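Local coordinates for protein capsid (Human calicivirus NLV/Boxer/2001/US, PDB 4RDL) that forms the protruding, dimeric P domain of a norovirus capsid and binds the Lewis y tetrasaccharide, a histo-blood group antigen of the host, at residues G57-Q60 against G61-V65; L233-E236 against F237-H240; S300-S303 against R304-L308. All blocks are in the same frame, centred on the assembly; numbering follows the deposited sequence.

Interaction 1 of 3, residues G57-Q60 against G61-V65; sequences GQLQ and GTTTV
The side chain of L59 leans across the mouth of a reversal in the chain and rests on T63, four residues further on. Its CD2 meets T63 CG2 at 3.8 Å, the two side chains crossing at a slant, while CB, CG and CD1 lie against the carbonyl O of T63. Beyond that, L59 CD1 comes within 4.3 Å of V65 CG2. This is the dense side of the contact, and V238 and V242 of helix 235-244 also pack on L59. The reversal itself is a type II' beta turn from Q60 to T63, with G61 in its second position at a positive phi of 60°, the conformation that glycine adopts easily. The turn is shut by T63 N donating to Q60 O (3.0 Å, N-H...O angle 156°), the donor tilted somewhat out of the carbonyl plane. T63 turns its CG2 toward L59 because that methyl stands anti to the backbone N. Its hydroxyl thereby falls beside the backbone N and hydrogen-bonds to the main chain of Q49 and R52. T62, pointing the other way, bonds through OG1 to N50. The looser side belongs to Q60: it starts off away from the turn, its chain extended beyond CG, with CB near G61, and it packs on T54 and P203 in partly exposed surroundings.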
loop_
_atom_site.group_PDB
_atom_site.type_symbol
_atom_site.label_atom_id
_atom_site.label_comp_id
_atom_site.label_asym_id
_atom_site.label_seq_id
_atom_site.Cartn_x
_atom_site.Cartn_y
_atom_site.Cartn_z
ATOM N N GLY A 57 -16.922 -0.693 11.112
ATOM C CA GLY A 57 -16.273 -1.480 10.073
ATOM C C GLY A 57 -17.007 -1.682 8.754
ATOM O O GLY A 57 -16.708 -2.633 8.026
ATOM N N GLN A 58 -17.952 -0.801 8.436
ATOM C CA GLN A 58 -18.681 -0.869 7.168
ATOM C C GLN A 58 -18.027 0.030 6.124
ATOM O O GLN A 58 -18.053 1.259 6.252
ATOM C CB GLN A 58 -20.141 -0.447 7.353
ATOM C CG GLN A 58 -20.924 -1.279 8.353
ATOM C CD GLN A 58 -22.316 -0.718 8.610
ATOM O OE1 GLN A 58 -22.611 -0.223 9.703
ATOM N NE2 GLN A 58 -23.179 -0.794 7.601
ATOM N N LEU A 59 -17.429 -0.580 5.105
ATOM C CA LEU A 59 -16.780 0.171 4.038
ATOM C C LEU A 59 -17.782 0.994 3.241
ATOM O O LEU A 59 -18.907 0.549 2.998
ATOM C CB LEU A 59 -16.033 -0.777 3.091
ATOM C CG LEU A 59 -14.824 -1.487 3.708
ATOM C CD1 LEU A 59 -14.385 -2.655 2.846
ATOM C CD2 LEU A 59 -13.682 -0.503 3.926
ATOM N N GLN A 60 -17.351 2.177 2.807
ATOM C CA GLN A 60 -18.197 3.056 2.003
ATOM C C GLN A 60 -17.479 3.545 0.752
ATOM O O GLN A 60 -16.256 3.464 0.659
ATOM C CB GLN A 60 -18.649 4.253 2.830
ATOM C CG GLN A 60 -19.462 3.875 4.053
ATOM C CD GLN A 60 -19.888 5.088 4.828
ATOM O OE1 GLN A 60 -19.288 6.148 4.696
ATOM N NE2 GLN A 60 -20.928 4.943 5.647
ATOM N N GLY A 61 -18.247 4.066 -0.201
ATOM C CA GLY A 61 -17.683 4.616 -1.420
ATOM C C GLY A 61 -16.896 3.586 -2.198
ATOM O O GLY A 61 -17.382 2.482 -2.447
ATOM N N THR A 62 -15.675 3.948 -2.581
ATOM C CA THR A 62 -14.793 3.029 -3.293
ATOM C C THR A 62 -13.718 2.460 -2.366
ATOM O O THR A 62 -12.703 1.920 -2.809
ATOM C CB THR A 62 -14.135 3.724 -4.497
ATOM O OG1 THR A 62 -13.458 4.908 -4.050
ATOM C CG2 THR A 62 -15.195 4.113 -5.516
ATOM N N THR A 63 -13.948 2.566 -1.065
ATOM C CA THR A 63 -12.931 2.173 -0.102
ATOM C C THR A 63 -12.805 0.665 0.052
ATOM O O THR A 63 -13.802 -0.055 0.142
ATOM C CB THR A 63 -13.193 2.817 1.276
ATOM O OG1 THR A 63 -13.272 4.234 1.103
ATOM C CG2 THR A 63 -12.070 2.493 2.258
ATOM N N THR A 64 -11.566 0.191 0.087
ATOM C CA THR A 64 -11.329 -1.203 0.403
ATOM C C THR A 64 -10.269 -1.334 1.497
ATOM O O THR A 64 -9.915 -0.348 2.144
ATOM C CB THR A 64 -11.043 -2.041 -0.871
ATOM O OG1 THR A 64 -11.117 -3.444 -0.564
ATOM C CG2 THR A 64 -9.685 -1.691 -1.483
ATOM N N VAL A 65 -9.784 -2.547 1.721
ATOM C CA VAL A 65 -9.002 -2.856 2.906
ATOM C C VAL A 65 -7.516 -2.509 2.783
ATOM O O VAL A 65 -6.941 -1.886 3.688
ATOM C CB VAL A 65 -9.168 -4.350 3.276
ATOM C CG1 VAL A 65 -8.242 -4.745 4.411
ATOM C CG2 VAL A 65 -10.620 -4.657 3.629
#

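Interaction 2 of 3, residues L233-E236 against F237-H240; sequences LPQE and FVSH
P234 sits at the N-cap of helix 235-244, and its ring lies over one face of the F237 ring. P234 CD stands 4.1 Å from the ring centroid, 23° off the normal and displaced toward the rim, a CH-pi contact; P234 CG packs on F237 CD1 at 3.6 Å. The L233 and F237 side chains cross at about a right angle, CD2 meeting CD2, and L233 CD1 packs on V238 CG2.

The carbonyls of the first turn accept amides three and four residues on. P234 O receives two weak bonds, from F237 N and V238 N. Q235 O is held more firmly by S239 N at 3.2 Å, nearly in line with the C=O bond, and E236 O accepts H240 N at 3.1 Å from well above the carbonyl plane. S239 OG, placed between its backbone N and carbonyl carbon (chi1 52°), also comes to 3.3 Å from E236 O, at best a weak bond.

Several polar side-chain atoms find their partners beyond this turn. Q235, bent at chi2, passes V238 CB and gives NE2 to the carbonyls of T64 and V65. E236 OE2 accepts S25 N, its OE1 pairs with S66 of the second subunit, and H240 NE2 bonds to S15 OG. The helix thus starts a few residues after strand 228-231, with the loop before strand 72-80 against its V238 and S239 side and the partner subunit reached by E236 and H240.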
loop_
_atom_site.group_PDB
_atom_site.type_symbol
_atom_site.label_atom_id
_atom_site.label_comp_id
_atom_site.label_asym_id
_atom_site.label_seq_id
_atom_site.Cartn_x
_atom_site.Cartn_y
_atom_site.Cartn_z
ATOM N N LEU A 233 -9.170 9.638 6.988
ATOM C CA LEU A 233 -8.655 8.565 7.850
ATOM C C LEU A 233 -7.389 7.946 7.268
ATOM O O LEU A 233 -7.286 7.771 6.054
ATOM C CB LEU A 233 -9.674 7.432 8.003
ATOM C CG LEU A 233 -10.924 7.579 8.859
ATOM C CD1 LEU A 233 -11.811 6.335 8.712
ATOM C CD2 LEU A 233 -10.550 7.832 10.325
ATOM N N PRO A 234 -6.441 7.564 8.138
ATOM C CA PRO A 234 -5.326 6.729 7.678
ATOM C C PRO A 234 -5.859 5.394 7.159
ATOM O O PRO A 234 -6.841 4.868 7.699
ATOM C CB PRO A 234 -4.509 6.495 8.954
ATOM C CG PRO A 234 -4.922 7.611 9.888
ATOM C CD PRO A 234 -6.374 7.836 9.586
ATOM N N GLN A 235 -5.224 4.846 6.130
ATOM C CA GLN A 235 -5.705 3.590 5.576
ATOM C C GLN A 235 -5.730 2.476 6.628
ATOM O O GLN A 235 -6.637 1.644 6.655
ATOM C CB GLN A 235 -4.854 3.153 4.388
ATOM C CG GLN A 235 -5.377 1.880 3.731
ATOM C CD GLN A 235 -6.788 2.050 3.196
ATOM O OE1 GLN A 235 -7.194 3.154 2.834
ATOM N NE2 GLN A 235 -7.541 0.950 3.127
ATOM N N GLU A 236 -4.733 2.454 7.503
ATOM C CA GLU A 236 -4.667 1.373 8.472
ATOM C C GLU A 236 -5.772 1.492 9.532
ATOM O O GLU A 236 -6.117 0.504 10.167
ATOM C CB GLU A 236 -3.272 1.246 9.084
ATOM C CG GLU A 236 -2.225 0.659 8.126
ATOM C CD GLU A 236 -1.681 1.670 7.117
ATOM O OE1 GLU A 236 -0.910 1.252 6.219
ATOM O OE2 GLU A 236 -2.011 2.878 7.212
ATOM N N PHE A 237 -6.346 2.684 9.709
ATOM C CA PHE A 237 -7.559 2.784 10.531
ATOM C C PHE A 237 -8.700 2.041 9.840
ATOM O O PHE A 237 -9.493 1.359 10.495
ATOM C CB PHE A 237 -7.999 4.239 10.739
ATOM C CG PHE A 237 -7.368 4.922 11.925
ATOM C CD1 PHE A 237 -5.992 4.924 12.105
ATOM C CD2 PHE A 237 -8.157 5.620 12.828
ATOM C CE1 PHE A 237 -5.421 5.584 13.185
ATOM C CE2 PHE A 237 -7.588 6.287 13.911
ATOM C CZ PHE A 237 -6.226 6.264 14.090
ATOM N N VAL A 238 -8.803 2.199 8.524
ATOM C CA VAL A 238 -9.876 1.544 7.777
ATOM C C VAL A 238 -9.806 0.024 7.950
ATOM O O VAL A 238 -10.797 -0.620 8.320
ATOM C CB VAL A 238 -9.843 1.904 6.268
ATOM C CG1 VAL A 238 -10.927 1.135 5.514
ATOM C CG2 VAL A 238 -10.000 3.407 6.070
ATOM N N SER A 239 -8.642 -0.563 7.677
ATOM C CA SER A 239 -8.520 -2.017 7.786
ATOM C C SER A 239 -8.716 -2.469 9.230
ATOM O O SER A 239 -9.256 -3.544 9.481
ATOM C CB SER A 239 -7.193 -2.522 7.218
ATOM O OG SER A 239 -6.091 -1.833 7.768
ATOM N N HIS A 240 -8.298 -1.634 10.177
ATOM C CA HIS A 240 -8.489 -1.947 11.587
ATOM C C HIS A 240 -9.976 -2.089 11.909
ATOM O O HIS A 240 -10.391 -3.068 12.529
ATOM C CB HIS A 240 -7.850 -0.875 12.466
ATOM C CG HIS A 240 -7.813 -1.231 13.919
ATOM N ND1 HIS A 240 -6.910 -2.136 14.438
ATOM C CD2 HIS A 240 -8.561 -0.802 14.965
ATOM C CE1 HIS A 240 -7.103 -2.245 15.741
ATOM N NE2 HIS A 240 -8.100 -1.448 16.086
#

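Interaction 3 of 3, residues S300-S303 against R304-L308; sequences SWVS and RYYQL
Apolar packing joins V302, the last residue of strand 295-302, to the ring of Y306. Both methyls of V302 take part: CG1 lies 3.7 Å from Y306 CD1, and CG2 lies 3.7 Å from Y306 CB, the valine meeting the ring obliquely. Y306 reaches back to the strand because its CG is anti to the backbone N (chi1 -173°), and L254 of strand 252-258 packs on both V302 and Y306.

Backbone hydrogen bonding reverses the chain between these two residues. Y306 N donates to S303 O at 3.0 Å with an N-H...O angle of 166°, although the donor stands 57° out of the carbonyl plane. This closes a type I beta turn from S303 to Y306, by which the polypeptide leaves the last strand of the antiparallel sheet and heads for its carboxy terminus. A side-chain acceptor reinforces the bend: S303 OG takes the N-H of Y305 at 3.0 Å, an ST turn that links the hydroxyl to the amide two residues on. The same oxygen also lies at the edge of the Y305 ring, near its plane, 3.7 Å from CD2.

The flat groups of the neighbours R304 and Y305 overlap in part. The guanidinium of R304 has Y305 CE2 3.1 Å above one face, toward the rim, while R304 CG lies over a face of the Y305 ring. The charged contact is a salt bridge from R304 NH1 to D251. Further polar partners come from strand 265-272: Y306 OH hydrogen-bonds to E268, and K270 NZ bonds to the carbonyl oxygens of both R304 and Y306.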
loop_
_atom_site.group_PDB
_atom_site.type_symbol
_atom_site.label_atom_id
_atom_site.label_comp_id
_atom_site.label_asym_id
_atom_site.label_seq_id
_atom_site.Cartn_x
_atom_site.Cartn_y
_atom_site.Cartn_z
ATOM N N SER A 300 -12.454 6.387 25.530
ATOM C CA SER A 300 -13.807 5.930 25.825
ATOM C C SER A 300 -14.800 6.524 24.850
ATOM O O SER A 300 -14.491 7.481 24.140
ATOM C CB SER A 300 -14.217 6.339 27.240
ATOM O OG SER A 300 -14.526 7.718 27.270
ATOM N N TRP A 301 -15.997 5.956 24.822
ATOM C CA TRP A 301 -17.120 6.595 24.161
ATOM C C TRP A 301 -17.544 7.785 25.021
ATOM O O TRP A 301 -17.538 7.698 26.255
ATOM C CB TRP A 301 -18.272 5.597 24.000
ATOM C CG TRP A 301 -17.918 4.462 23.074
ATOM C CD1 TRP A 301 -17.587 3.182 23.421
ATOM C CD2 TRP A 301 -17.844 4.524 21.647
ATOM N NE1 TRP A 301 -17.313 2.443 22.293
ATOM C CE2 TRP A 301 -17.471 3.240 21.191
ATOM C CE3 TRP A 301 -18.060 5.540 20.710
ATOM C CZ2 TRP A 301 -17.307 2.951 19.835
ATOM C CZ3 TRP A 301 -17.901 5.250 19.369
ATOM C CH2 TRP A 301 -17.528 3.967 18.942
ATOM N N VAL A 302 -17.862 8.903 24.372
ATOM C CA VAL A 302 -18.272 10.112 25.073
ATOM C C VAL A 302 -19.480 10.705 24.370
ATOM O O VAL A 302 -19.764 10.365 23.219
ATOM C CB VAL A 302 -17.139 11.163 25.154
ATOM C CG1 VAL A 302 -15.962 10.629 25.958
ATOM C CG2 VAL A 302 -16.697 11.609 23.752
ATOM N N SER A 303 -20.199 11.591 25.051
ATOM C CA SER A 303 -21.351 12.207 24.418
ATOM C C SER A 303 -20.900 13.271 23.422
ATOM O O SER A 303 -19.745 13.727 23.452
ATOM C CB SER A 303 -22.318 12.774 25.458
ATOM O OG SER A 303 -22.191 14.170 25.605
ATOM N N ARG A 304 -21.798 13.653 22.526
ATOM C CA ARG A 304 -21.485 14.678 21.536
ATOM C C ARG A 304 -21.113 15.996 22.203
ATOM O O ARG A 304 -20.473 16.838 21.585
ATOM C CB ARG A 304 -22.669 14.886 20.594
ATOM C CG ARG A 304 -23.962 15.289 21.288
ATOM C CD ARG A 304 -25.150 15.039 20.365
ATOM N NE ARG A 304 -26.430 15.321 21.009
ATOM C CZ ARG A 304 -27.140 14.427 21.692
ATOM N NH1 ARG A 304 -26.692 13.186 21.828
ATOM N NH2 ARG A 304 -28.297 14.775 22.245
ATOM N N TYR A 305 -21.525 16.167 23.463
ATOM C CA TYR A 305 -21.281 17.405 24.200
ATOM C C TYR A 305 -19.900 17.486 24.841
ATOM O O TYR A 305 -19.536 18.519 25.398
ATOM C CB TYR A 305 -22.382 17.635 25.245
ATOM C CG TYR A 305 -23.739 17.812 24.606
ATOM C CD1 TYR A 305 -24.089 19.016 24.007
ATOM C CD2 TYR A 305 -24.650 16.768 24.559
ATOM C CE1 TYR A 305 -25.316 19.182 23.403
ATOM C CE2 TYR A 305 -25.886 16.926 23.949
ATOM C CZ TYR A 305 -26.207 18.135 23.371
ATOM O OH TYR A 305 -27.424 18.315 22.756
ATOM N N TYR A 306 -19.128 16.406 24.759
ATOM C CA TYR A 306 -17.771 16.419 25.298
ATOM C C TYR A 306 -17.002 17.593 24.689
ATOM O O TYR A 306 -16.890 17.712 23.467
ATOM C CB TYR A 306 -17.057 15.098 24.999
ATOM C CG TYR A 306 -15.707 14.954 25.665
ATOM C CD1 TYR A 306 -15.561 14.182 26.816
ATOM C CD2 TYR A 306 -14.574 15.576 25.142
ATOM C CE1 TYR A 306 -14.333 14.041 27.432
ATOM C CE2 TYR A 306 -13.337 15.438 25.749
ATOM C CZ TYR A 306 -13.222 14.668 26.898
ATOM O OH TYR A 306 -12.003 14.522 27.524
ATOM N N GLN A 307 -16.478 18.463 25.542
ATOM C CA GLN A 307 -15.857 19.699 25.081
ATOM C C GLN A 307 -14.340 19.572 24.960
ATOM O O GLN A 307 -13.644 19.349 25.955
ATOM C CB GLN A 307 -16.188 20.833 26.053
ATOM C CG GLN A 307 -15.723 22.181 25.568
ATOM C CD GLN A 307 -16.390 22.582 24.273
ATOM O OE1 GLN A 307 -17.574 22.926 24.255
ATOM N NE2 GLN A 307 -15.637 22.536 23.179
ATOM N N LEU A 308 -13.822 19.697 23.741
ATOM C CA LEU A 308 -12.384 19.643 23.527
ATOM C C LEU A 308 -11.750 20.991 23.838
ATOM O O LEU A 308 -12.403 22.034 23.700
ATOM C CB LEU A 308 -12.077 19.240 22.089
ATOM C CG LEU A 308 -12.612 17.876 21.648
ATOM C CD1 LEU A 308 -12.420 17.709 20.139
ATOM C CD2 LEU A 308 -11.907 16.768 22.400
ATOM O OXT LEU A 308 -10.582 21.058 24.247
#

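Overall arrangement
Interactions 1 and 2 share one region of the fold, their centres 10 Å apart: the 57-65 loop packs on helix 235-244, with V65 O 3.6 Å from S239 CB, and a side-chain amide of the helix ties the two together. Interaction 2 is the more buried, interaction 1 only partly so, and both reach the second subunit. Interaction 3 lies at the surface about 22 Å from interaction 2, centre to centre, and touches neither of the others. Two of the three are beta turns, a type II' and a type I, whereas interaction 2 begins a helix. Apolar contacts recur throughout, aliphatic in interaction 1 and largely onto aromatic rings in interactions 2 and 3, while the exposed carboxy-terminal turn adds a salt bridge.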